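Local coordinates for protein 8-demethyl-8-aminoriboflavin-5'-phosphate synthase (Streptomyces davawensis, PDB 5MLD) that converts FMN into 8-demethyl-8-aminoriboflavin-5'-phosphate on the way to the antibiotic roseoflavin, replacing the C-8 methyl group by an amino group taken from glutamate, at residues Leu3-Leu8 and Pro30-Glu35; Gln22-Lys27 and Phe183-Leu188; Glu40-Ile45 and Trp72-Glu77; Asp83-Ala88 and Asn147-Leu152. One frame throughout, in Å; residues are numbered along the deposited sequence. Where two conformers were deposited one is given.

Contact 1 (Leu3-Leu8 and Pro30-Glu35); sequences LKALIL and PLYEKE
Strand residues Ala5 and Ile7 face the last turn of the helix that ends at Lys34, and the two backbones come nearest at Ala5 and Tyr32, whose CA atoms are 7.7 Å apart. The helix is kinked at Pro30, and its final turn is then held by Lys34 N bonded to Pro30 O at 3.0 Å. One aromatic side chain fills the gap. Ala5 CB stands over one face of the Tyr32 ring as a CH-pi contact, 4.2 Å from its centroid and only 5° off the ring normal. This is the first beta-alpha-beta unit of the flavodoxin-like fold: strand 4-9, helix 20-34 and strand 38-43, with helix and first strand packed together by apolar groups. Two residues along the strand, Ile7 reaches the same ring obliquely, its CD1 lying 4.4 Å from Tyr32 CD2. The extended end of Ile7, with CD1 anti to CA (chi2 172°), carries that methyl out from the sheet. The phenol oxygen of Tyr32 is hydrogen-bonded to Thr196 OG1 on helix 183-205, while the side chain also touches Ile84 and Val86 of strand 84-92. At the helix end, the carboxylate of Glu35 forms a salt bridge with Arg201.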
loop_
_atom_site.group_PDB
_atom_site.type_symbol
_atom_site.label_atom_id
_atom_site.label_comp_id
_atom_site.label_asym_id
_atom_site.label_seq_id
_atom_site.Cartn_x
_atom_site.Cartn_y
_atom_site.Cartn_z
ATOM N N LEU A 3 -22.067 23.187 12.242
ATOM C CA LEU A 3 -21.015 22.452 11.563
ATOM C C LEU A 3 -21.527 21.889 10.242
ATOM O O LEU A 3 -22.721 21.618 10.080
ATOM C CB LEU A 3 -20.514 21.316 12.450
ATOM C CG LEU A 3 -19.899 21.757 13.777
ATOM C CD1 LEU A 3 -19.750 20.542 14.651
ATOM C CD2 LEU A 3 -18.558 22.371 13.510
ATOM N N LYS A 4 -20.609 21.705 9.295
ATOM C CA LYS A 4 -20.954 21.243 7.958
ATOM C C LYS A 4 -20.118 20.029 7.605
ATOM O O LYS A 4 -18.909 20.010 7.853
ATOM C CB LYS A 4 -20.714 22.332 6.893
ATOM C CG LYS A 4 -21.463 23.620 7.156
ATOM C CD LYS A 4 -20.965 24.715 6.244
ATOM C CE LYS A 4 -21.350 26.077 6.793
ATOM N NZ LYS A 4 -22.228 26.837 5.858
ATOM N N ALA A 5 -20.764 19.038 6.990
ATOM C CA ALA A 5 -20.087 17.872 6.442
ATOM C C ALA A 5 -20.215 17.905 4.926
ATOM O O ALA A 5 -21.320 18.040 4.399
ATOM C CB ALA A 5 -20.689 16.579 6.989
ATOM N N LEU A 6 -19.089 17.779 4.234
ATOM C CA LEU A 6 -19.058 17.761 2.782
ATOM C C LEU A 6 -18.683 16.350 2.353
ATOM O O LEU A 6 -17.622 15.854 2.731
ATOM C CB LEU A 6 -18.062 18.780 2.240
ATOM C CG LEU A 6 -17.939 18.784 0.715
ATOM C CD1 LEU A 6 -19.289 19.147 0.048
ATOM C CD2 LEU A 6 -16.825 19.707 0.293
ATOM N N ILE A 7 -19.559 15.699 1.591
ATOM C CA ILE A 7 -19.344 14.322 1.144
ATOM C C ILE A 7 -19.099 14.366 -0.351
ATOM O O ILE A 7 -19.958 14.835 -1.098
ATOM C CB ILE A 7 -20.541 13.421 1.473
ATOM C CG1 ILE A 7 -20.888 13.541 2.974
ATOM C CG2 ILE A 7 -20.218 11.974 1.068
ATOM C CD1 ILE A 7 -22.188 12.848 3.399
ATOM N N LEU A 8 -17.935 13.890 -0.789
ATOM C CA LEU A 8 -17.566 13.936 -2.206
ATOM C C LEU A 8 -17.703 12.529 -2.775
ATOM O O LEU A 8 -16.900 11.648 -2.462
ATOM C CB LEU A 8 -16.141 14.458 -2.405
ATOM C CG LEU A 8 -15.869 15.841 -1.812
ATOM C CD1 LEU A 8 -14.420 16.252 -2.095
ATOM C CD2 LEU A 8 -16.854 16.859 -2.369
ATOM N N PRO A 30 -28.596 11.068 6.497
ATOM C CA PRO A 30 -29.553 11.295 7.601
ATOM C C PRO A 30 -28.927 11.137 8.970
ATOM O O PRO A 30 -29.386 11.783 9.922
ATOM C CB PRO A 30 -30.654 10.250 7.367
ATOM C CG PRO A 30 -30.028 9.223 6.498
ATOM C CD PRO A 30 -29.020 9.945 5.647
ATOM N N LEU A 31 -27.888 10.309 9.103
ATOM C CA LEU A 31 -27.217 10.193 10.393
ATOM C C LEU A 31 -26.492 11.487 10.757
ATOM O O LEU A 31 -26.557 11.937 11.910
ATOM C CB LEU A 31 -26.246 9.014 10.390
ATOM C CG LEU A 31 -26.862 7.629 10.211
ATOM C CD1 LEU A 31 -25.740 6.624 10.014
ATOM C CD2 LEU A 31 -27.745 7.244 11.399
ATOM N N TYR A 32 -25.802 12.110 9.794
ATOM C CA TYR A 32 -25.182 13.403 10.084
ATOM C C TYR A 32 -26.235 14.443 10.436
ATOM O O TYR A 32 -26.050 15.225 11.378
ATOM C CB TYR A 32 -24.344 13.896 8.904
ATOM C CG TYR A 32 -22.932 13.362 8.860
ATOM C CD1 TYR A 32 -22.061 13.583 9.910
ATOM C CD2 TYR A 32 -22.470 12.625 7.762
ATOM C CE1 TYR A 32 -20.774 13.097 9.886
ATOM C CE2 TYR A 32 -21.180 12.135 7.724
ATOM C CZ TYR A 32 -20.330 12.377 8.791
ATOM O OH TYR A 32 -19.051 11.890 8.794
ATOM N N GLU A 33 -27.357 14.456 9.704
ATOM C CA GLU A 33 -28.396 15.442 9.980
ATOM C C GLU A 33 -28.974 15.260 11.382
ATOM O O GLU A 33 -29.299 16.252 12.051
ATOM C CB GLU A 33 -29.492 15.368 8.911
ATOM C CG GLU A 33 -29.017 15.736 7.490
ATOM C CD GLU A 33 -28.602 17.210 7.304
ATOM O OE1 GLU A 33 -28.854 18.041 8.202
ATOM O OE2 GLU A 33 -28.027 17.556 6.238
ATOM N N LYS A 34 -29.112 14.008 11.844
ATOM C CA LYS A 34 -29.556 13.768 13.221
ATOM C C LYS A 34 -28.549 14.293 14.236
ATOM O O LYS A 34 -28.930 14.632 15.365
ATOM C CB LYS A 34 -29.779 12.275 13.488
ATOM C CG LYS A 34 -30.890 11.605 12.701
ATOM C CD LYS A 34 -30.884 10.105 12.958
ATOM C CE LYS A 34 -31.984 9.380 12.175
ATOM N NZ LYS A 34 -33.361 9.843 12.549
ATOM N N GLU A 35 -27.257 14.316 13.873
ATOM C CA GLU A 35 -26.209 14.908 14.704
ATOM C C GLU A 35 -26.234 16.431 14.694
ATOM O O GLU A 35 -25.416 17.055 15.386
ATOM C CB GLU A 35 -24.819 14.438 14.243
ATOM C CG GLU A 35 -24.497 12.982 14.542
ATOM C CD GLU A 35 -23.938 12.776 15.953
ATOM O OE1 GLU A 35 -23.820 13.764 16.719
ATOM O OE2 GLU A 35 -23.607 11.624 16.294
#

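Contact 2 (Gln22-Lys27 and Phe183-Leu188); sequences QGLIDK and FHTNKL
Helix 20-34, the first helix of the flavodoxin-like domain, follows Ser19 and opens with Gln20 and Thr21, all three FMN-binding, and here it packs against the first turns of the long helix 183-205. The two backbones approach to 7.9 Å between the CA atoms of Lys27 and Asn186. Three residues earlier on helix 20-34, Leu24 CD2 meets Thr185 CG2 at 3.9 Å, the two side chains crossing at about a right angle. In Thr185 the methyl is placed anti to the backbone N (OG1 at chi1 -61°), which leaves OG1 turned to bond the carbonyl O of Tyr163. The other meeting is between a lysine chain and an amide: Lys27 CE lies 3.2 Å from Asn186 OD1, and CD of the same lysine is 3.8 Å from that oxygen. A bend at chi2 (-77°) takes the Lys27 chain slantwise past the amide oxygen, and its NZ goes on to Asp180 O. Asn186 ND2 shares that carbonyl and also bonds Ser223 OG of the second subunit. Leu24 and Lys27 both touch Ile189, one turn further along helix 183-205. Strand 161-164 packs on that helix through Thr185 and Leu188, whereas on helix 20-34 Ile25 rests against strand 4-9.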
loop_
_atom_site.group_PDB
_atom_site.type_symbol
_atom_site.label_atom_id
_atom_site.label_comp_id
_atom_site.label_asym_id
_atom_site.label_seq_id
_atom_site.Cartn_x
_atom_site.Cartn_y
_atom_site.Cartn_z
ATOM N N GLN A 22 -22.968 5.635 -3.862
ATOM C CA GLN A 22 -24.029 6.521 -3.395
ATOM C C GLN A 22 -24.904 5.848 -2.344
ATOM O O GLN A 22 -25.488 6.533 -1.495
ATOM C CB GLN A 22 -24.870 6.984 -4.592
ATOM C CG GLN A 22 -25.946 8.022 -4.244
ATOM C CD GLN A 22 -25.344 9.345 -3.806
ATOM O OE1 GLN A 22 -24.268 9.729 -4.260
ATOM N NE2 GLN A 22 -26.037 10.048 -2.913
ATOM N N GLY A 23 -25.018 4.512 -2.386
ATOM C CA GLY A 23 -25.770 3.811 -1.358
ATOM C C GLY A 23 -25.223 4.041 0.039
ATOM O O GLY A 23 -25.985 4.223 0.987
ATOM N N LEU A 24 -23.894 4.051 0.187
ATOM C CA LEU A 24 -23.309 4.351 1.493
ATOM C C LEU A 24 -23.560 5.808 1.893
ATOM O O LEU A 24 -23.844 6.097 3.067
ATOM C CB LEU A 24 -21.805 4.042 1.488
ATOM C CG LEU A 24 -21.426 2.559 1.460
ATOM C CD1 LEU A 24 -21.343 2.044 0.009
ATOM C CD2 LEU A 24 -20.148 2.303 2.239
ATOM N N ILE A 25 -23.462 6.727 0.934
ATOM C CA ILE A 25 -23.740 8.142 1.182
ATOM C C ILE A 25 -25.174 8.320 1.659
ATOM O O ILE A 25 -25.447 9.071 2.611
ATOM C CB ILE A 25 -23.462 8.970 -0.086
ATOM C CG1 ILE A 25 -22.007 8.801 -0.549
ATOM C CG2 ILE A 25 -23.824 10.446 0.123
ATOM C CD1 ILE A 25 -21.666 9.618 -1.791
ATOM N N ASP A 26 -26.107 7.613 1.020
ATOM C CA ASP A 26 -27.511 7.741 1.394
ATOM C C ASP A 26 -27.769 7.293 2.832
ATOM O O ASP A 26 -28.715 7.784 3.459
ATOM C CB ASP A 26 -28.384 6.958 0.408
ATOM C CG ASP A 26 -28.448 7.626 -0.970
ATOM O OD1 ASP A 26 -28.196 8.856 -1.071
ATOM O OD2 ASP A 26 -28.767 6.927 -1.955
ATOM N N LYS A 27 -26.965 6.370 3.369
ATOM C CA LYS A 27 -27.082 6.023 4.789
ATOM C C LYS A 27 -26.469 7.096 5.688
ATOM O O LYS A 27 -27.010 7.397 6.767
ATOM C CB LYS A 27 -26.392 4.691 5.095
ATOM C CG LYS A 27 -26.869 3.464 4.314
ATOM C CD LYS A 27 -28.170 2.954 4.860
ATOM C CE LYS A 27 -28.366 1.486 4.493
ATOM N NZ LYS A 27 -29.761 1.089 4.707
ATOM N N PHE A 183 -24.853 -5.897 7.421
ATOM C CA PHE A 183 -24.728 -5.499 8.822
ATOM C C PHE A 183 -23.400 -4.806 9.081
ATOM O O PHE A 183 -23.351 -3.739 9.704
ATOM C CB PHE A 183 -24.869 -6.731 9.735
ATOM C CG PHE A 183 -24.512 -6.473 11.183
ATOM C CD1 PHE A 183 -25.360 -5.730 11.997
ATOM C CD2 PHE A 183 -23.335 -6.972 11.727
ATOM C CE1 PHE A 183 -25.032 -5.474 13.339
ATOM C CE2 PHE A 183 -23.001 -6.735 13.070
ATOM C CZ PHE A 183 -23.863 -5.984 13.876
ATOM N N HIS A 184 -22.305 -5.409 8.617
ATOM C CA HIS A 184 -20.992 -4.875 8.953
ATOM C C HIS A 184 -20.817 -3.470 8.386
ATOM O O HIS A 184 -20.367 -2.561 9.098
ATOM C CB HIS A 184 -19.909 -5.830 8.444
ATOM C CG HIS A 184 -18.529 -5.486 8.913
ATOM N ND1 HIS A 184 -18.038 -5.879 10.139
ATOM C CD2 HIS A 184 -17.533 -4.788 8.315
ATOM C CE1 HIS A 184 -16.794 -5.454 10.272
ATOM N NE2 HIS A 184 -16.465 -4.786 9.179
ATOM N N THR A 185 -21.227 -3.258 7.129
ATOM C CA THR A 185 -21.158 -1.922 6.536
ATOM C C THR A 185 -22.048 -0.946 7.295
ATOM O O THR A 185 -21.641 0.181 7.598
ATOM C CB THR A 185 -21.560 -1.968 5.063
ATOM O OG1 THR A 185 -20.652 -2.825 4.363
ATOM C CG2 THR A 185 -21.513 -0.580 4.429
ATOM N N ASN A 186 -23.269 -1.364 7.610
ATOM C CA ASN A 186 -24.188 -0.441 8.262
ATOM C C ASN A 186 -23.682 -0.046 9.640
ATOM O O ASN A 186 -23.814 1.117 10.052
ATOM C CB ASN A 186 -25.581 -1.052 8.338
ATOM C CG ASN A 186 -26.355 -0.864 7.045
ATOM O OD1 ASN A 186 -26.162 0.134 6.337
ATOM N ND2 ASN A 186 -27.234 -1.815 6.731
ATOM N N LYS A 187 -23.050 -0.971 10.350
ATOM C CA LYS A 187 -22.537 -0.587 11.660
ATOM C C LYS A 187 -21.294 0.288 11.518
ATOM O O LYS A 187 -21.139 1.259 12.263
ATOM C CB LYS A 187 -22.284 -1.823 12.533
ATOM C CG LYS A 187 -20.862 -2.341 12.656
ATOM C CD LYS A 187 -20.841 -3.592 13.546
ATOM C CE LYS A 187 -19.528 -4.347 13.463
ATOM N NZ LYS A 187 -19.631 -5.680 14.134
ATOM N N LEU A 188 -20.433 0.020 10.519
ATOM C CA LEU A 188 -19.278 0.898 10.319
ATOM C C LEU A 188 -19.701 2.325 9.954
ATOM O O LEU A 188 -19.083 3.295 10.409
ATOM C CB LEU A 188 -18.347 0.332 9.240
ATOM C CG LEU A 188 -17.602 -0.959 9.624
ATOM C CD1 LEU A 188 -16.518 -1.235 8.598
ATOM C CD2 LEU A 188 -16.990 -0.905 11.027
#

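Contact 3 (Glu40-Ile45 and Trp72-Glu77)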
loop_
_atom_site.group_PDB
_atom_site.type_symbol
_atom_site.label_atom_id
_atom_site.label_comp_id
_atom_site.label_asym_id
_atom_site.label_seq_id
_atom_site.Cartn_x
_atom_site.Cartn_y
_atom_site.Cartn_z
ATOM N N GLU A 40 -23.734 18.218 2.653
ATOM C CA GLU A 40 -23.817 18.515 1.231
ATOM C C GLU A 40 -23.100 17.401 0.493
ATOM O O GLU A 40 -21.989 17.033 0.882
ATOM C CB GLU A 40 -23.163 19.854 0.912
ATOM C CG GLU A 40 -23.195 20.205 -0.557
ATOM C CD GLU A 40 -22.781 21.640 -0.793
ATOM O OE1 GLU A 40 -22.149 22.238 0.115
ATOM O OE2 GLU A 40 -23.097 22.166 -1.884
ATOM N N VAL A 41 -23.719 16.868 -0.557
ATOM C CA VAL A 41 -23.101 15.832 -1.383
ATOM C C VAL A 41 -22.749 16.465 -2.718
ATOM O O VAL A 41 -23.598 17.104 -3.350
ATOM C CB VAL A 41 -24.032 14.619 -1.590
ATOM C CG1 VAL A 41 -23.325 13.546 -2.447
ATOM C CG2 VAL A 41 -24.495 14.030 -0.278
ATOM N N VAL A 42 -21.507 16.288 -3.152
ATOM C CA VAL A 42 -21.053 16.753 -4.459
ATOM C C VAL A 42 -20.527 15.545 -5.211
ATOM O O VAL A 42 -19.726 14.780 -4.664
ATOM C CB VAL A 42 -19.964 17.831 -4.325
ATOM C CG1 VAL A 42 -19.304 18.095 -5.659
ATOM C CG2 VAL A 42 -20.580 19.119 -3.769
ATOM N N ARG A 43 -21.005 15.340 -6.442
ATOM C CA ARG A 43 -20.446 14.277 -7.283
ATOM C C ARG A 43 -19.434 14.949 -8.192
ATOM O O ARG A 43 -19.808 15.657 -9.129
ATOM C CB ARG A 43 -21.503 13.532 -8.094
ATOM C CG ARG A 43 -20.841 12.397 -8.856
ATOM C CD ARG A 43 -21.851 11.604 -9.717
ATOM N NE ARG A 43 -22.916 10.989 -8.920
ATOM C CZ ARG A 43 -23.742 10.058 -9.384
ATOM N NH1 ARG A 43 -23.600 9.624 -10.624
ATOM N NH2 ARG A 43 -24.696 9.539 -8.615
ATOM N N VAL A 44 -18.148 14.761 -7.880
ATOM C CA VAL A 44 -17.126 15.643 -8.419
ATOM C C VAL A 44 -16.991 15.487 -9.930
ATOM O O VAL A 44 -16.668 16.457 -10.623
ATOM C CB VAL A 44 -15.781 15.408 -7.695
ATOM C CG1 VAL A 44 -15.940 15.623 -6.192
ATOM C CG2 VAL A 44 -15.275 14.012 -7.948
ATOM N N ILE A 45 -17.269 14.294 -10.469
ATOM C CA ILE A 45 -17.137 14.074 -11.909
ATOM C C ILE A 45 -18.161 14.885 -12.698
ATOM O O ILE A 45 -17.982 15.097 -13.907
ATOM C CB ILE A 45 -17.242 12.566 -12.243
ATOM C CG1 ILE A 45 -16.660 12.263 -13.625
ATOM C CG2 ILE A 45 -18.682 12.054 -12.176
ATOM C CD1 ILE A 45 -15.171 12.329 -13.683
ATOM N N TRP A 72 -12.894 24.466 -10.097
ATOM C CA TRP A 72 -12.123 24.150 -8.897
ATOM C C TRP A 72 -12.241 25.209 -7.800
ATOM O O TRP A 72 -12.396 24.821 -6.629
ATOM C CB TRP A 72 -10.657 23.899 -9.268
ATOM C CG TRP A 72 -9.789 23.671 -8.058
ATOM C CD1 TRP A 72 -8.723 24.429 -7.670
ATOM C CD2 TRP A 72 -9.926 22.638 -7.072
ATOM N NE1 TRP A 72 -8.168 23.917 -6.523
ATOM C CE2 TRP A 72 -8.894 22.823 -6.129
ATOM C CE3 TRP A 72 -10.817 21.574 -6.893
ATOM C CZ2 TRP A 72 -8.728 21.989 -5.027
ATOM C CZ3 TRP A 72 -10.649 20.743 -5.793
ATOM C CH2 TRP A 72 -9.609 20.958 -4.880
ATOM N N PRO A 73 -12.164 26.520 -8.074
ATOM C CA PRO A 73 -12.335 27.487 -6.968
ATOM C C PRO A 73 -13.625 27.283 -6.193
ATOM O O PRO A 73 -13.622 27.329 -4.954
ATOM C CB PRO A 73 -12.302 28.845 -7.686
ATOM C CG PRO A 73 -11.422 28.597 -8.873
ATOM C CD PRO A 73 -11.775 27.192 -9.330
ATOM N N TRP A 74 -14.731 27.044 -6.903
ATOM C CA TRP A 74 -16.003 26.738 -6.255
ATOM C C TRP A 74 -15.883 25.528 -5.325
ATOM O O TRP A 74 -16.310 25.578 -4.165
ATOM C CB TRP A 74 -17.069 26.500 -7.327
ATOM C CG TRP A 74 -18.340 25.885 -6.841
ATOM C CD1 TRP A 74 -19.401 26.536 -6.283
ATOM C CD2 TRP A 74 -18.710 24.491 -6.901
ATOM N NE1 TRP A 74 -20.400 25.637 -5.980
ATOM C CE2 TRP A 74 -19.999 24.378 -6.347
ATOM C CE3 TRP A 74 -18.072 23.337 -7.364
ATOM C CZ2 TRP A 74 -20.666 23.153 -6.243
ATOM C CZ3 TRP A 74 -18.738 22.121 -7.259
ATOM C CH2 TRP A 74 -20.018 22.040 -6.703
ATOM N N LEU A 75 -15.293 24.432 -5.814
ATOM C CA LEU A 75 -15.181 23.234 -4.980
ATOM C C LEU A 75 -14.189 23.434 -3.838
ATOM O O LEU A 75 -14.441 22.980 -2.715
ATOM C CB LEU A 75 -14.779 22.022 -5.827
ATOM C CG LEU A 75 -14.656 20.669 -5.110
ATOM C CD1 LEU A 75 -15.880 20.342 -4.274
ATOM C CD2 LEU A 75 -14.371 19.532 -6.114
ATOM N N LEU A 76 -13.050 24.080 -4.112
ATOM C CA LEU A 76 -12.068 24.345 -3.060
ATOM C C LEU A 76 -12.684 25.158 -1.933
ATOM O O LEU A 76 -12.400 24.922 -0.749
ATOM C CB LEU A 76 -10.853 25.080 -3.641
ATOM C CG LEU A 76 -9.726 25.433 -2.659
ATOM C CD1 LEU A 76 -9.277 24.206 -1.888
ATOM C CD2 LEU A 76 -8.531 26.055 -3.393
ATOM N N GLU A 77 -13.543 26.116 -2.276
ATOM C CA GLU A 77 -14.154 26.934 -1.235
ATOM C C GLU A 77 -15.091 26.108 -0.363
ATOM O O GLU A 77 -15.146 26.318 0.851
ATOM C CB GLU A 77 -14.884 28.125 -1.851
ATOM C CG GLU A 77 -15.379 29.150 -0.840
ATOM C CD GLU A 77 -14.310 29.597 0.162
ATOM O OE1 GLU A 77 -14.656 29.760 1.352
ATOM O OE2 GLU A 77 -13.132 29.788 -0.224
#
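The indole of Trp74 presents its six-membered ring to Val42 obliquely, with CH2 4.1 Å from Val42 CG1 and 4.2 Å from CG2, so one ring atom meets both methyls. Strand 38-43 and helix 72-81 thereby join at the border of the flavodoxin-like sheet, where 38-43 lies beside strand 4-9. The Trp74 side chain, with CG anti to the backbone N (chi1 167°), runs out to meet Val42 from the opposite direction. The Trp74 ring also meets that of His47, their planes about 35° apart. On the same helix, the ring of Trp72 has Leu76 CB over one face, offset toward the rim, and makes a cation-pi contact with Lys106. Leu75 then extends the apolar surface past Trp74: both its methyls are engaged by the strand and the 3-10 turn that follows it. CD1 touches Val42 CG1 at 4.3 Å, and CD2 lies 4.2 Å from Val44 CG1.

Contact 4 (Asp83-Ala88 and Asn147-Leu152); sequences DILVIA and NNLGRL
Leu85 and Leu149 are the points of nearest backbone approach, their CA atoms 9.4 Å apart, a spacing bridged entirely by side chains between strand 84-92 and helix 138-152. Leu149 points from the helix to the strand and divides its two methyls between alternate strand residues. Its CD2 meets CD2 of Leu85 at 4.3 Å, and its CD1 lies 4.3 Å from CG1 of Ile87. Leu85 and Ile87 both direct their CB atoms toward the helix, whereas Val86 between them points away, as expected of a beta-strand. In the flavodoxin-like fold, this strand lies within the parallel part of the sheet, between 4-9 and 125-132, and helix 138-152 packs across it on the opposite face from helix 20-34, which Val86 touches through Tyr32. With chi2 at 179°, CD1 of Leu149 is anti to CA and extends to Ile87. Leu149 also touches Ala127 of strand 125-132. Ile87 touches Leu8 of strand 4-9 and Leu129 of strand 125-132, so this layer of aliphatic groups runs over three strands. Toward the subunit interfaces, Arg151 O accepts a hydrogen bond from Asn159 ND2 of the second subunit, and Arg151 NH2 bonds Ile238 O of the fourth subunit.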
loop_
_atom_site.group_PDB
_atom_site.type_symbol
_atom_site.label_atom_id
_atom_site.label_comp_id
_atom_site.label_asym_id
_atom_site.label_seq_id
_atom_site.Cartn_x
_atom_site.Cartn_y
_atom_site.Cartn_z
ATOM N N ASP A 83 -16.434 21.503 7.907
ATOM C CA ASP A 83 -15.758 21.049 9.113
ATOM C C ASP A 83 -15.420 19.571 9.033
ATOM O O ASP A 83 -14.422 19.134 9.622
ATOM C CB ASP A 83 -16.638 21.352 10.323
ATOM C CG ASP A 83 -17.092 22.792 10.334
ATOM O OD1 ASP A 83 -16.251 23.641 10.691
ATOM O OD2 ASP A 83 -18.256 23.083 9.953
ATOM N N ILE A 84 -16.221 18.800 8.299
ATOM C CA ILE A 84 -15.964 17.385 8.065
ATOM C C ILE A 84 -15.875 17.182 6.555
ATOM O O ILE A 84 -16.723 17.685 5.810
ATOM C CB ILE A 84 -17.067 16.497 8.667
ATOM C CG1 ILE A 84 -17.130 16.638 10.196
ATOM C CG2 ILE A 84 -16.803 15.049 8.316
ATOM C CD1 ILE A 84 -18.409 16.136 10.782
ATOM N N LEU A 85 -14.837 16.472 6.108
ATOM C CA LEU A 85 -14.690 16.072 4.712
ATOM C C LEU A 85 -14.790 14.553 4.652
ATOM O O LEU A 85 -13.985 13.852 5.265
ATOM C CB LEU A 85 -13.353 16.546 4.132
ATOM C CG LEU A 85 -13.148 16.086 2.677
ATOM C CD1 LEU A 85 -14.153 16.778 1.768
ATOM C CD2 LEU A 85 -11.744 16.353 2.179
ATOM N N VAL A 86 -15.810 14.045 3.981
ATOM C CA VAL A 86 -15.945 12.612 3.767
ATOM C C VAL A 86 -15.669 12.358 2.301
ATOM O O VAL A 86 -16.451 12.787 1.441
ATOM C CB VAL A 86 -17.335 12.096 4.143
ATOM C CG1 VAL A 86 -17.419 10.596 3.839
ATOM C CG2 VAL A 86 -17.653 12.417 5.613
ATOM N N ILE A 87 -14.588 11.642 2.005
ATOM C CA ILE A 87 -14.381 11.150 0.645
ATOM C C ILE A 87 -15.164 9.851 0.506
ATOM O O ILE A 87 -14.997 8.923 1.304
ATOM C CB ILE A 87 -12.893 10.929 0.338
ATOM C CG1 ILE A 87 -12.066 12.212 0.535
ATOM C CG2 ILE A 87 -12.745 10.356 -1.083
ATOM C CD1 ILE A 87 -12.400 13.323 -0.419
ATOM N N ALA A 88 -16.035 9.787 -0.487
ATOM C CA ALA A 88 -16.855 8.599 -0.702
ATOM C C ALA A 88 -16.436 8.050 -2.058
ATOM O O ALA A 88 -16.901 8.529 -3.097
ATOM C CB ALA A 88 -18.344 8.919 -0.645
ATOM N N ASN A 147 -4.017 9.020 5.297
ATOM C CA ASN A 147 -2.661 9.534 5.481
ATOM C C ASN A 147 -2.476 10.861 4.751
ATOM O O ASN A 147 -1.947 11.825 5.316
ATOM C CB ASN A 147 -1.621 8.520 4.989
ATOM C CG ASN A 147 -0.184 9.055 5.111
ATOM O OD1 ASN A 147 0.453 9.450 4.121
ATOM N ND2 ASN A 147 0.304 9.116 6.331
ATOM N N ASN A 148 -2.897 10.931 3.485
ATOM C CA ASN A 148 -2.722 12.176 2.741
ATOM C C ASN A 148 -3.522 13.314 3.353
ATOM O O ASN A 148 -3.033 14.448 3.431
ATOM C CB ASN A 148 -3.116 12.019 1.279
ATOM C CG ASN A 148 -2.890 13.299 0.501
ATOM O OD1 ASN A 148 -1.759 13.610 0.130
ATOM N ND2 ASN A 148 -3.952 14.070 0.287
ATOM N N LEU A 149 -4.756 13.043 3.782
ATOM C CA LEU A 149 -5.547 14.101 4.410
ATOM C C LEU A 149 -4.919 14.527 5.727
ATOM O O LEU A 149 -4.910 15.721 6.056
ATOM C CB LEU A 149 -6.986 13.636 4.610
ATOM C CG LEU A 149 -7.765 13.446 3.305
ATOM C CD1 LEU A 149 -9.181 12.968 3.615
ATOM C CD2 LEU A 149 -7.772 14.737 2.450
ATOM N N GLY A 150 -4.376 13.559 6.476
ATOM C CA GLY A 150 -3.607 13.875 7.674
ATOM C C GLY A 150 -2.484 14.865 7.421
ATOM O O GLY A 150 -2.242 15.751 8.240
ATOM N N ARG A 151 -1.783 14.733 6.281
ATOM C CA ARG A 151 -0.688 15.661 5.970
ATOM C C ARG A 151 -1.189 17.091 5.799
ATOM O O ARG A 151 -0.445 18.043 6.057
ATOM C CB ARG A 151 0.054 15.231 4.695
ATOM C CG ARG A 151 1.014 14.056 4.858
ATOM C CD ARG A 151 1.777 13.747 3.551
ATOM N NE ARG A 151 2.928 14.624 3.297
ATOM C CZ ARG A 151 2.890 15.706 2.520
ATOM N NH1 ARG A 151 1.755 16.048 1.929
ATOM N NH2 ARG A 151 3.978 16.447 2.331
ATOM N N LEU A 152 -2.447 17.256 5.381
ATOM C CA LEU A 152 -3.022 18.562 5.090
ATOM C C LEU A 152 -3.559 19.271 6.321
ATOM O O LEU A 152 -3.777 20.488 6.276
ATOM C CB LEU A 152 -4.161 18.418 4.069
ATOM C CG LEU A 152 -3.821 17.803 2.719
ATOM C CD1 LEU A 152 -5.078 17.750 1.856
ATOM C CD2 LEU A 152 -2.694 18.593 2.025
#

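Overall arrangement
From the N terminus, contact 1 closes first, bringing helix 20-34 back onto strand 4-9. Contact 3 follows in series, returning helix 72-81 to strand 38-43, and contact 4 closes later still, between strand 84-92 and helix 138-152. Contact 2 spans the longest separation: it opens on helix 20-34 within the span of contact 1, so those two cross, and it closes only at helix 183-205, leaving contacts 3 and 4 within its span. The sheet unites contacts 1, 3 and 4, since Ile7 N probably hydrogen-bonds Glu40 O, and Leu6 N Ile84 O. Ile25 of contact 2 packs on Ile7, Val41 and Ala88, tying the helical layer to all three strands.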